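PDB 3KK7: putative cell invasion protein with MAC/Perforin domain from Bacteroides thetaiotaomicron VPI-5482, which is of unproven function but belongs to the membrane-attack complex/perforin family and may act in cell invasion or membrane insertion. Local coordinates for residues 26-29 against 30-33; 233-236 against 237-240; 282-285 against 286-290; 509-513 against 514-518. One frame throughout, in Å; residues are numbered along the deposited sequence.

Contact 1: 26-29 against 30-33; sequences ERNS and SLPR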
loop_
_atom_site.group_PDB
_atom_site.type_symbol
_atom_site.label_atom_id
_atom_site.label_comp_id
_atom_site.label_asym_id
_atom_site.label_seq_id
_atom_site.Cartn_x
_atom_site.Cartn_y
_atom_site.Cartn_z
ATOM N N GLU A 26 -26.625 20.020 -15.485
ATOM C CA GLU A 26 -26.561 20.012 -14.019
ATOM C C GLU A 26 -26.676 18.540 -13.611
ATOM O O GLU A 26 -27.357 17.761 -14.290
ATOM C CB GLU A 26 -27.720 20.802 -13.382
ATOM C CG GLU A 26 -27.905 22.282 -13.820
ATOM C CD GLU A 26 -27.103 23.283 -12.976
ATOM O OE1 GLU A 26 -25.849 23.157 -12.902
ATOM O OE2 GLU A 26 -27.741 24.209 -12.412
ATOM N N ARG A 27 -26.039 18.151 -12.517
ATOM C CA ARG A 27 -26.285 16.820 -11.980
ATOM C C ARG A 27 -27.782 16.714 -11.677
ATOM O O ARG A 27 -28.342 17.578 -10.985
ATOM C CB ARG A 27 -25.472 16.579 -10.705
ATOM C CG ARG A 27 -25.804 15.274 -9.972
ATOM C CD ARG A 27 -24.926 15.115 -8.722
ATOM N NE ARG A 27 -25.338 13.959 -7.927
ATOM C CZ ARG A 27 -25.076 12.699 -8.239
ATOM N NH1 ARG A 27 -24.369 12.400 -9.323
ATOM N NH2 ARG A 27 -25.522 11.730 -7.461
ATOM N N ASN A 28 -28.430 15.680 -12.211
ATOM C CA ASN A 28 -29.836 15.467 -11.932
ATOM C C ASN A 28 -30.105 15.571 -10.420
ATOM O O ASN A 28 -29.553 14.813 -9.611
ATOM C CB ASN A 28 -30.302 14.127 -12.475
ATOM C CG ASN A 28 -31.802 13.952 -12.368
ATOM O OD1 ASN A 28 -32.372 14.001 -11.279
ATOM N ND2 ASN A 28 -32.449 13.742 -13.501
ATOM N N SER A 29 -30.974 16.517 -10.068
ATOM C CA SER A 29 -31.166 16.937 -8.684
ATOM C C SER A 29 -31.843 15.907 -7.766
ATOM O O SER A 29 -31.791 16.050 -6.536
ATOM C CB SER A 29 -31.931 18.279 -8.650
ATOM O OG SER A 29 -33.007 18.316 -9.583
ATOM N N SER A 30 -32.480 14.883 -8.337
ATOM C CA SER A 30 -33.139 13.862 -7.516
ATOM C C SER A 30 -32.193 12.710 -7.165
ATOM O O SER A 30 -32.523 11.863 -6.338
ATOM C CB SER A 30 -34.422 13.360 -8.186
ATOM O OG SER A 30 -34.170 12.850 -9.473
ATOM N N LEU A 31 -31.012 12.684 -7.780
ATOM C CA LEU A 31 -29.964 11.739 -7.386
ATOM C C LEU A 31 -29.442 12.120 -6.012
ATOM O O LEU A 31 -29.332 13.316 -5.715
ATOM C CB LEU A 31 -28.796 11.811 -8.350
ATOM C CG LEU A 31 -29.054 11.419 -9.794
ATOM C CD1 LEU A 31 -27.831 11.778 -10.612
ATOM C CD2 LEU A 31 -29.363 9.944 -9.888
ATOM N N PRO A 32 -29.094 11.122 -5.174
ATOM C CA PRO A 32 -28.489 11.501 -3.886
ATOM C C PRO A 32 -27.068 12.074 -4.074
ATOM O O PRO A 32 -26.517 12.023 -5.171
ATOM C CB PRO A 32 -28.471 10.197 -3.070
ATOM C CG PRO A 32 -28.988 9.097 -3.984
ATOM C CD PRO A 32 -29.131 9.662 -5.380
ATOM N N ARG A 33 -26.529 12.681 -3.019
ATOM C CA ARG A 33 -25.157 13.170 -2.998
ATOM C C ARG A 33 -24.324 12.305 -2.066
ATOM O O ARG A 33 -23.808 12.801 -1.071
ATOM C CB ARG A 33 -25.114 14.607 -2.509
ATOM C CG ARG A 33 -25.966 15.517 -3.338
ATOM C CD ARG A 33 -25.430 16.932 -3.389
ATOM N NE ARG A 33 -25.711 17.486 -4.707
ATOM C CZ ARG A 33 -24.824 17.655 -5.686
ATOM N NH1 ARG A 33 -23.533 17.373 -5.522
ATOM N NH2 ARG A 33 -25.243 18.156 -6.844
#

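Contact 2: 233-236 against 237-240; sequences SIQF and DSKE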
loop_
_atom_site.group_PDB
_atom_site.type_symbol
_atom_site.label_atom_id
_atom_site.label_comp_id
_atom_site.label_asym_id
_atom_site.label_seq_id
_atom_site.Cartn_x
_atom_site.Cartn_y
_atom_site.Cartn_z
ATOM N N SER A 233 32.596 12.150 18.914
ATOM C CA SER A 233 32.531 12.060 17.458
ATOM C C SER A 233 31.219 12.611 16.965
ATOM O O SER A 233 30.185 12.348 17.561
ATOM C CB SER A 233 32.641 10.620 16.992
ATOM O OG SER A 233 33.881 10.066 17.332
ATOM N N ILE A 234 31.272 13.377 15.884
ATOM C CA ILE A 234 30.069 13.840 15.188
ATOM C C ILE A 234 29.924 13.211 13.783
ATOM O O ILE A 234 28.874 13.327 13.153
ATOM C CB ILE A 234 30.042 15.390 15.053
ATOM C CG1 ILE A 234 31.208 15.898 14.193
ATOM C CG2 ILE A 234 29.992 16.058 16.440
ATOM C CD1 ILE A 234 31.118 17.403 13.860
ATOM N N GLN A 235 30.993 12.585 13.296
ATOM C CA GLN A 235 31.003 11.925 12.006
ATOM C C GLN A 235 30.103 10.705 12.014
ATOM O O GLN A 235 30.225 9.843 12.889
ATOM C CB GLN A 235 32.423 11.474 11.634
ATOM C CG GLN A 235 33.334 12.597 11.182
ATOM C CD GLN A 235 32.779 13.323 9.962
ATOM O OE1 GLN A 235 32.108 12.708 9.094
ATOM N NE2 GLN A 235 33.027 14.635 9.888
ATOM N N PHE A 236 29.238 10.619 11.003
ATOM C CA PHE A 236 28.273 9.532 10.915
ATOM C C PHE A 236 28.920 8.152 11.093
ATOM O O PHE A 236 28.370 7.293 11.762
ATOM C CB PHE A 236 27.461 9.580 9.604
ATOM C CG PHE A 236 28.226 9.158 8.399
ATOM C CD1 PHE A 236 28.308 7.814 8.057
ATOM C CD2 PHE A 236 28.850 10.102 7.598
ATOM C CE1 PHE A 236 29.018 7.419 6.947
ATOM C CE2 PHE A 236 29.573 9.728 6.491
ATOM C CZ PHE A 236 29.658 8.376 6.153
ATOM N N ASP A 237 30.093 7.955 10.511
ATOM C CA ASP A 237 30.684 6.640 10.538
ATOM C C ASP A 237 31.317 6.348 11.888
ATOM O O ASP A 237 31.116 5.262 12.451
ATOM C CB ASP A 237 31.643 6.397 9.351
ATOM C CG ASP A 237 32.718 7.427 9.231
ATOM O OD1 ASP A 237 32.632 8.480 9.895
ATOM O OD2 ASP A 237 33.662 7.185 8.464
ATOM N N SER A 238 32.038 7.315 12.430
ATOM C CA SER A 238 32.637 7.129 13.747
ATOM C C SER A 238 31.578 6.802 14.834
ATOM O O SER A 238 31.772 5.907 15.646
ATOM C CB SER A 238 33.443 8.371 14.131
ATOM O OG SER A 238 34.372 8.710 13.105
ATOM N N LYS A 239 30.463 7.531 14.830
ATOM C CA LYS A 239 29.411 7.308 15.813
ATOM C C LYS A 239 28.824 5.918 15.626
ATOM O O LYS A 239 28.557 5.230 16.592
ATOM C CB LYS A 239 28.311 8.364 15.721
ATOM C CG LYS A 239 28.749 9.804 16.012
ATOM C CD LYS A 239 27.547 10.789 16.107
ATOM C CE LYS A 239 26.755 10.984 14.775
ATOM N NZ LYS A 239 25.629 12.013 14.835
ATOM N N GLU A 240 28.659 5.501 14.374
ATOM C CA GLU A 240 28.114 4.163 14.071
ATOM C C GLU A 240 29.046 3.043 14.565
ATOM O O GLU A 240 28.560 2.069 15.129
ATOM C CB GLU A 240 27.736 4.035 12.587
ATOM C CG GLU A 240 26.438 4.839 12.277
ATOM C CD GLU A 240 26.086 4.942 10.809
ATOM O OE1 GLU A 240 26.603 4.142 10.035
ATOM O OE2 GLU A 240 25.296 5.824 10.418
#

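Contact 3: 282-285 against 286-290; sequences ETIT and NKFSA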
loop_
_atom_site.group_PDB
_atom_site.type_symbol
_atom_site.label_atom_id
_atom_site.label_comp_id
_atom_site.label_asym_id
_atom_site.label_seq_id
_atom_site.Cartn_x
_atom_site.Cartn_y
_atom_site.Cartn_z
ATOM N N GLU A 282 32.625 0.424 31.102
ATOM C CA GLU A 282 33.714 1.275 30.613
ATOM C C GLU A 282 33.745 1.341 29.075
ATOM O O GLU A 282 33.950 2.409 28.507
ATOM C CB GLU A 282 35.037 0.746 31.143
ATOM C CG GLU A 282 36.180 1.740 31.142
ATOM C CD GLU A 282 37.075 1.589 32.390
ATOM O OE1 GLU A 282 36.520 1.593 33.528
ATOM O OE2 GLU A 282 38.320 1.470 32.231
ATOM N N THR A 283 33.515 0.217 28.398
ATOM C CA THR A 283 33.421 0.209 26.934
ATOM C C THR A 283 32.417 1.247 26.419
ATOM O O THR A 283 32.580 1.786 25.327
ATOM C CB THR A 283 32.959 -1.173 26.389
ATOM O OG1 THR A 283 33.870 -2.184 26.803
ATOM C CG2 THR A 283 32.890 -1.187 24.859
ATOM N N ILE A 284 31.366 1.489 27.194
ATOM C CA ILE A 284 30.281 2.366 26.782
ATOM C C ILE A 284 30.566 3.799 27.168
ATOM O O ILE A 284 30.521 4.701 26.346
ATOM C CB ILE A 284 28.944 1.895 27.394
ATOM C CG1 ILE A 284 28.471 0.643 26.650
ATOM C CG2 ILE A 284 27.890 2.968 27.303
ATOM C CD1 ILE A 284 27.508 -0.145 27.418
ATOM N N THR A 285 30.883 4.005 28.423
ATOM C CA THR A 285 31.124 5.348 28.921
ATOM C C THR A 285 32.334 6.044 28.264
ATOM O O THR A 285 32.337 7.266 28.131
ATOM C CB THR A 285 31.283 5.319 30.436
ATOM O OG1 THR A 285 32.335 4.402 30.767
ATOM C CG2 THR A 285 29.969 4.880 31.076
ATOM N N ASN A 286 33.337 5.266 27.859
ATOM C CA ASN A 286 34.480 5.796 27.116
ATOM C C ASN A 286 34.107 6.426 25.766
ATOM O O ASN A 286 34.843 7.260 25.250
ATOM C CB ASN A 286 35.532 4.709 26.871
ATOM C CG ASN A 286 36.334 4.324 28.139
ATOM O OD1 ASN A 286 36.255 4.965 29.205
ATOM N ND2 ASN A 286 37.118 3.254 28.009
ATOM N N LYS A 287 32.974 6.034 25.198
ATOM C CA LYS A 287 32.506 6.617 23.940
ATOM C C LYS A 287 31.237 7.456 24.062
ATOM O O LYS A 287 31.015 8.357 23.256
ATOM C CB LYS A 287 32.277 5.497 22.918
ATOM C CG LYS A 287 33.540 4.723 22.526
ATOM C CD LYS A 287 34.679 5.641 22.044
ATOM C CE LYS A 287 35.914 4.857 21.697
ATOM N NZ LYS A 287 36.769 5.673 20.819
ATOM N N PHE A 288 30.403 7.171 25.057
ATOM C CA PHE A 288 29.106 7.839 25.168
ATOM C C PHE A 288 28.919 8.545 26.489
ATOM O O PHE A 288 29.198 7.979 27.536
ATOM C CB PHE A 288 27.978 6.819 25.039
ATOM C CG PHE A 288 27.840 6.230 23.674
ATOM C CD1 PHE A 288 27.085 6.880 22.708
ATOM C CD2 PHE A 288 28.453 5.025 23.355
ATOM C CE1 PHE A 288 26.935 6.338 21.420
ATOM C CE2 PHE A 288 28.307 4.467 22.069
ATOM C CZ PHE A 288 27.533 5.129 21.104
ATOM N N SER A 289 28.396 9.767 26.426
ATOM C CA SER A 289 27.969 10.504 27.630
ATOM C C SER A 289 26.624 9.990 28.108
ATOM O O SER A 289 26.254 10.212 29.237
ATOM C CB SER A 289 27.881 12.021 27.364
ATOM O OG SER A 289 29.108 12.532 26.882
ATOM N N ALA A 290 25.867 9.327 27.241
ATOM C CA ALA A 290 24.664 8.606 27.688
ATOM C C ALA A 290 24.313 7.618 26.611
ATOM O O ALA A 290 24.436 7.951 25.420
ATOM C CB ALA A 290 23.487 9.563 27.923
#

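Contact 4: 509-513 against 514-518; sequences IPDAY and GILDW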
loop_
_atom_site.group_PDB
_atom_site.type_symbol
_atom_site.label_atom_id
_atom_site.label_comp_id
_atom_site.label_asym_id
_atom_site.label_seq_id
_atom_site.Cartn_x
_atom_site.Cartn_y
_atom_site.Cartn_z
ATOM N N ILE A 509 -23.556 3.353 -5.474
ATOM C CA ILE A 509 -22.453 3.611 -6.414
ATOM C C ILE A 509 -22.959 3.996 -7.801
ATOM O O ILE A 509 -22.669 5.092 -8.265
ATOM C CB ILE A 509 -21.437 2.434 -6.498
ATOM C CG1 ILE A 509 -20.775 2.205 -5.132
ATOM C CG2 ILE A 509 -20.347 2.726 -7.550
ATOM C CD1 ILE A 509 -19.910 0.964 -5.045
ATOM N N PRO A 510 -23.718 3.119 -8.478
ATOM C CA PRO A 510 -24.261 3.604 -9.778
ATOM C C PRO A 510 -25.021 4.932 -9.655
ATOM O O PRO A 510 -24.990 5.747 -10.578
ATOM C CB PRO A 510 -25.193 2.473 -10.249
ATOM C CG PRO A 510 -25.302 1.501 -9.079
ATOM C CD PRO A 510 -24.089 1.719 -8.196
ATOM N N ASP A 511 -25.661 5.159 -8.505
ATOM C CA ASP A 511 -26.392 6.417 -8.257
ATOM C C ASP A 511 -25.450 7.632 -8.149
ATOM O O ASP A 511 -25.796 8.732 -8.600
ATOM C CB ASP A 511 -27.361 6.303 -7.043
ATOM C CG ASP A 511 -28.769 5.755 -7.438
ATOM O OD1 ASP A 511 -29.086 5.751 -8.651
ATOM O OD2 ASP A 511 -29.555 5.330 -6.539
ATOM N N ALA A 512 -24.258 7.437 -7.595
ATOM C CA ALA A 512 -23.263 8.497 -7.578
ATOM C C ALA A 512 -22.911 8.918 -9.013
ATOM O O ALA A 512 -22.748 10.105 -9.295
ATOM C CB ALA A 512 -22.070 8.066 -6.837
ATOM N N TYR A 513 -22.872 7.970 -9.942
ATOM C CA TYR A 513 -22.628 8.299 -11.360
ATOM C C TYR A 513 -23.896 8.586 -12.163
ATOM O O TYR A 513 -23.831 8.939 -13.342
ATOM C CB TYR A 513 -21.842 7.175 -12.029
ATOM C CG TYR A 513 -20.439 6.981 -11.476
ATOM C CD1 TYR A 513 -20.218 6.267 -10.306
ATOM C CD2 TYR A 513 -19.338 7.475 -12.149
ATOM C CE1 TYR A 513 -18.942 6.073 -9.819
ATOM C CE2 TYR A 513 -18.051 7.278 -11.673
ATOM C CZ TYR A 513 -17.850 6.584 -10.512
ATOM O OH TYR A 513 -16.563 6.410 -10.058
ATOM N N GLY A 514 -25.053 8.458 -11.527
ATOM C CA GLY A 514 -26.347 8.656 -12.207
ATOM C C GLY A 514 -26.482 7.748 -13.413
ATOM O O GLY A 514 -26.819 8.215 -14.498
ATOM N N ILE A 515 -26.182 6.462 -13.213
ATOM C CA ILE A 515 -26.175 5.455 -14.281
ATOM C C ILE A 515 -27.020 4.222 -13.930
ATOM O O ILE A 515 -26.982 3.215 -14.629
ATOM C CB ILE A 515 -24.712 4.992 -14.645
ATOM C CG1 ILE A 515 -24.027 4.301 -13.466
ATOM C CG2 ILE A 515 -23.864 6.165 -15.112
ATOM C CD1 ILE A 515 -22.671 3.843 -13.789
ATOM N N LEU A 516 -27.808 4.310 -12.865
ATOM C CA LEU A 516 -28.551 3.166 -12.396
ATOM C C LEU A 516 -29.523 2.688 -13.466
ATOM O O LEU A 516 -29.609 1.491 -13.732
ATOM C CB LEU A 516 -29.278 3.506 -11.103
ATOM C CG LEU A 516 -29.991 2.347 -10.404
ATOM C CD1 LEU A 516 -29.131 1.054 -10.368
ATOM C CD2 LEU A 516 -30.421 2.798 -8.991
ATOM N N ASP A 517 -30.241 3.609 -14.095
ATOM C CA ASP A 517 -31.152 3.222 -15.173
ATOM C C ASP A 517 -30.388 2.464 -16.225
ATOM O O ASP A 517 -30.669 1.292 -16.482
ATOM C CB ASP A 517 -31.820 4.433 -15.824
ATOM C CG ASP A 517 -32.927 5.013 -14.981
ATOM O OD1 ASP A 517 -33.230 4.449 -13.906
ATOM O OD2 ASP A 517 -33.495 6.043 -15.396
ATOM N N TRP A 518 -29.398 3.125 -16.808
ATOM C CA TRP A 518 -28.599 2.512 -17.855
ATOM C C TRP A 518 -28.122 1.095 -17.512
ATOM O O TRP A 518 -28.296 0.157 -18.287
ATOM C CB TRP A 518 -27.409 3.392 -18.163
ATOM C CG TRP A 518 -26.456 2.756 -19.090
ATOM C CD1 TRP A 518 -26.751 1.981 -20.174
ATOM C CD2 TRP A 518 -25.036 2.866 -19.045
ATOM N NE1 TRP A 518 -25.597 1.587 -20.796
ATOM C CE2 TRP A 518 -24.528 2.124 -20.127
ATOM C CE3 TRP A 518 -24.142 3.527 -18.193
ATOM C CZ2 TRP A 518 -23.164 2.010 -20.375
ATOM C CZ3 TRP A 518 -22.773 3.431 -18.446
ATOM C CH2 TRP A 518 -22.297 2.675 -19.523
#

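Contact 1: 26-29 against 30-33
The side-chain oxygen of Asn-28 is gripped twice by Ser-30: OD1 accepts from Ser-30 N at 3.1 Å and from Ser-30 OG at 2.8 Å. The amide bond lies in the carbonyl plane and is fairly straight (161° at hydrogen), whereas the hydroxyl comes in tilted from that plane. The bond to Ser-30 N closes an Asx turn, and its backbone counterpart, a type I beta turn from Asn-28 to Leu-31, is shut by Leu-31 N to Asn-28 O at 3.2 Å. With OG lodged between its own N and carbonyl carbon (chi1 57°), Ser-30 presents the hydroxyl on the same oxygen as its amide, and the two bonds together fix how the Asn-28 amide is turned.

Beneath the turn, Arg-27 stretches out fully extended to its NE and spans the loop. Its NH2 points at Pro-32 O in the guanidinium plane, at a short 2.5 Å whose exact length should not be pressed. Leu-31 lies over one face of this guanidinium, with CB 3.4 Å from NH2 and CD1 3.7 Å from NH1. The chain of Arg-33 runs past in the opposite direction. Arg-27 CD lies over one face of the Arg-33 guanidinium, 3.6 Å from Arg-33 NH2, and the two guanidinium planes are 69° apart. Arg-33 finds its counter-charge in Glu-374 through a salt bridge.

The loop leaves strand 22-25, which pairs antiparallel with 450-454, and Asn-28 also pairs through its backbone with Gln-448. Arg-27 also donates to the carbonyls of Asp-511 and Ala-512, at the end of helix 508-512.

Contact 2: 233-236 against 237-240
The Asp-237 carboxylate stacks over one face of the Phe-236 ring at the first turn of helix 236-249, with Gln-235 as its N-cap residue. The two planes are 30° apart, and Phe-236 CE1 comes to 3.7 Å from Asp-237 CB. The ring rises between its own N and carbonyl carbon (chi1 74°), which folds it over the start of Asp-237. Glu-240, one turn on, meets the same ring at its edge, with OE2 4.3 Å from Phe-236 CD1; its carboxylate is engaged elsewhere, by salt bridges to Arg-113 and Lys-116 and by the amide of Ser-109.

On the other flank Lys-239 runs back beneath the loop. Its CG touches Ser-233 O at 3.3 Å, then a bend at chi3 (-65°) carries CE past Ile-234 O at 3.6 Å, and NZ ends on the carbonyls of Val-157 and Glu-155. A leucine in its place would probably leave those two carbonyls without their shared ammonium donor and the loop before the helix less firmly tied to the start of strand 157-173.

The helix follows strand 220-230 of the MACPF sheet, a position consistent with one of the helical clusters that, in pore-forming relatives, unfold into membrane hairpins. Asp-237 OD1 takes a weak bond from Ser-238 N, and also lies 3.5 Å from Gln-235 CB. The first helical bond proper runs from Lys-239 N to Gln-235 O, 3.0 Å and almost straight, while alongside it Ser-233 CB rests 3.7 Å from Ser-238 CB.

Contact 3: 282-285 against 286-290
Asn-286 folds back on Glu-282, four residues earlier on helix 278-285. Its CB sits 3.2 Å from Glu-282 O, and CG, held beside its own backbone N (chi1 -73°), comes as near, 3.1 Å from that oxygen. At the tip the amide lies across Glu-282 CG, with ND2 at 3.6 Å and OD1 at 3.8 Å from that carbon, the amide and carboxylate planes 50° apart. ND2 also approaches Glu-282 O, but the angle is too poor for a hydrogen bond. What joins the pair is the backbone, Asn-286 N to Glu-282 O at 3.0 Å.

Two residues on, Ile-284 O takes two donors, Phe-288 N (2.8 Å) nearly head-on and Lys-287 N (3.0 Å) from above its carbonyl plane. The same oxygen lies at the edge of the Phe-288 ring, and the Phe-288 side chain touches Ala-246 of helix 236-249 as the chain enters strand 288-298. Thr-285 CA makes a CA-H...O contact to Phe-288 O.

Main-chain hydrogen bonding therefore ends this helix. The Asn-286 amide adds van der Waals contact with Glu-282 CG and O but no hydrogen bond, and probably gives the turn little specificity.

Contact 4: 509-513 against 514-518
Pro-510, Tyr-513 and Ile-515 form the buried, apolar side of the break at the end of helix 508-512, while on the partly exposed side the Asp-511 carboxylate lies against Leu-516 carbons without a bond. Gly-514, with positive phi (56°), is the turning residue of a Schellman motif. Ile-515 N reaches back to Pro-510 O at 3.0 Å, arriving from above the carbonyl plane, and Gly-514 N gives a weak bond to Asp-511 O.

Inside, Ile-515 is wedged between two partners. Its CG1 stands between its own N and carbonyl carbon (chi1 63°), which brings it to 3.9 Å from Pro-510 CB; CG2 turns the other way, onto Tyr-513 CB at 3.8 Å and Tyr-513 O at 3.3 Å. CD1 approaches the tyrosine ring obliquely. Cut back to an alanine, this position would probably leave a gap beside Pro-510 CB and Tyr-513 CB, where CG1 and CG2 now sit. The Tyr-513 ring is also fixed at its far end, where its OH bonds to the C-terminal carboxylate of Leu-541 and to Arg-403 N.

On the partly exposed side, Leu-516 CD1 meets Pro-510 CG at 4.1 Å, and Asp-511 OD1 lies 3.3 Å from both Leu-516 CB and Leu-516 CD2.

The short helix 508-512 thus hands over to helix 516-521 through a tight bend. Pro-510 and Ile-509 rest on Tyr-503 of strand 499-504, within the sheet that includes 537-540, Ile-515 touches Tyr-447, and the Gly-514 backbone bonds with Gln-448, tying this D3-family region to the loop before strand 450-454.

The four contacts form two distant pairs. Contacts 1 and 4 touch, their centres about 10 Å apart: they are joined by the 2.8 Å bond from Arg-27 NH1 to Ala-512 O, and Leu-31 CD1 packs on Gly-514 CA at 3.8 Å, so the N-terminal loop is fastened to the helix break of the D3 region. Both also use Gln-448. Contacts 2 and 3 lie together on the other side of the chain's centre from that pair, in the MACPF region, their centres about 14 Å apart and nearest atoms about 5 Å; they are bridged by helix 236-249. Centres of contacts 1 and 3 are about 70 Å apart. No bound ligand or catalytic site relates them.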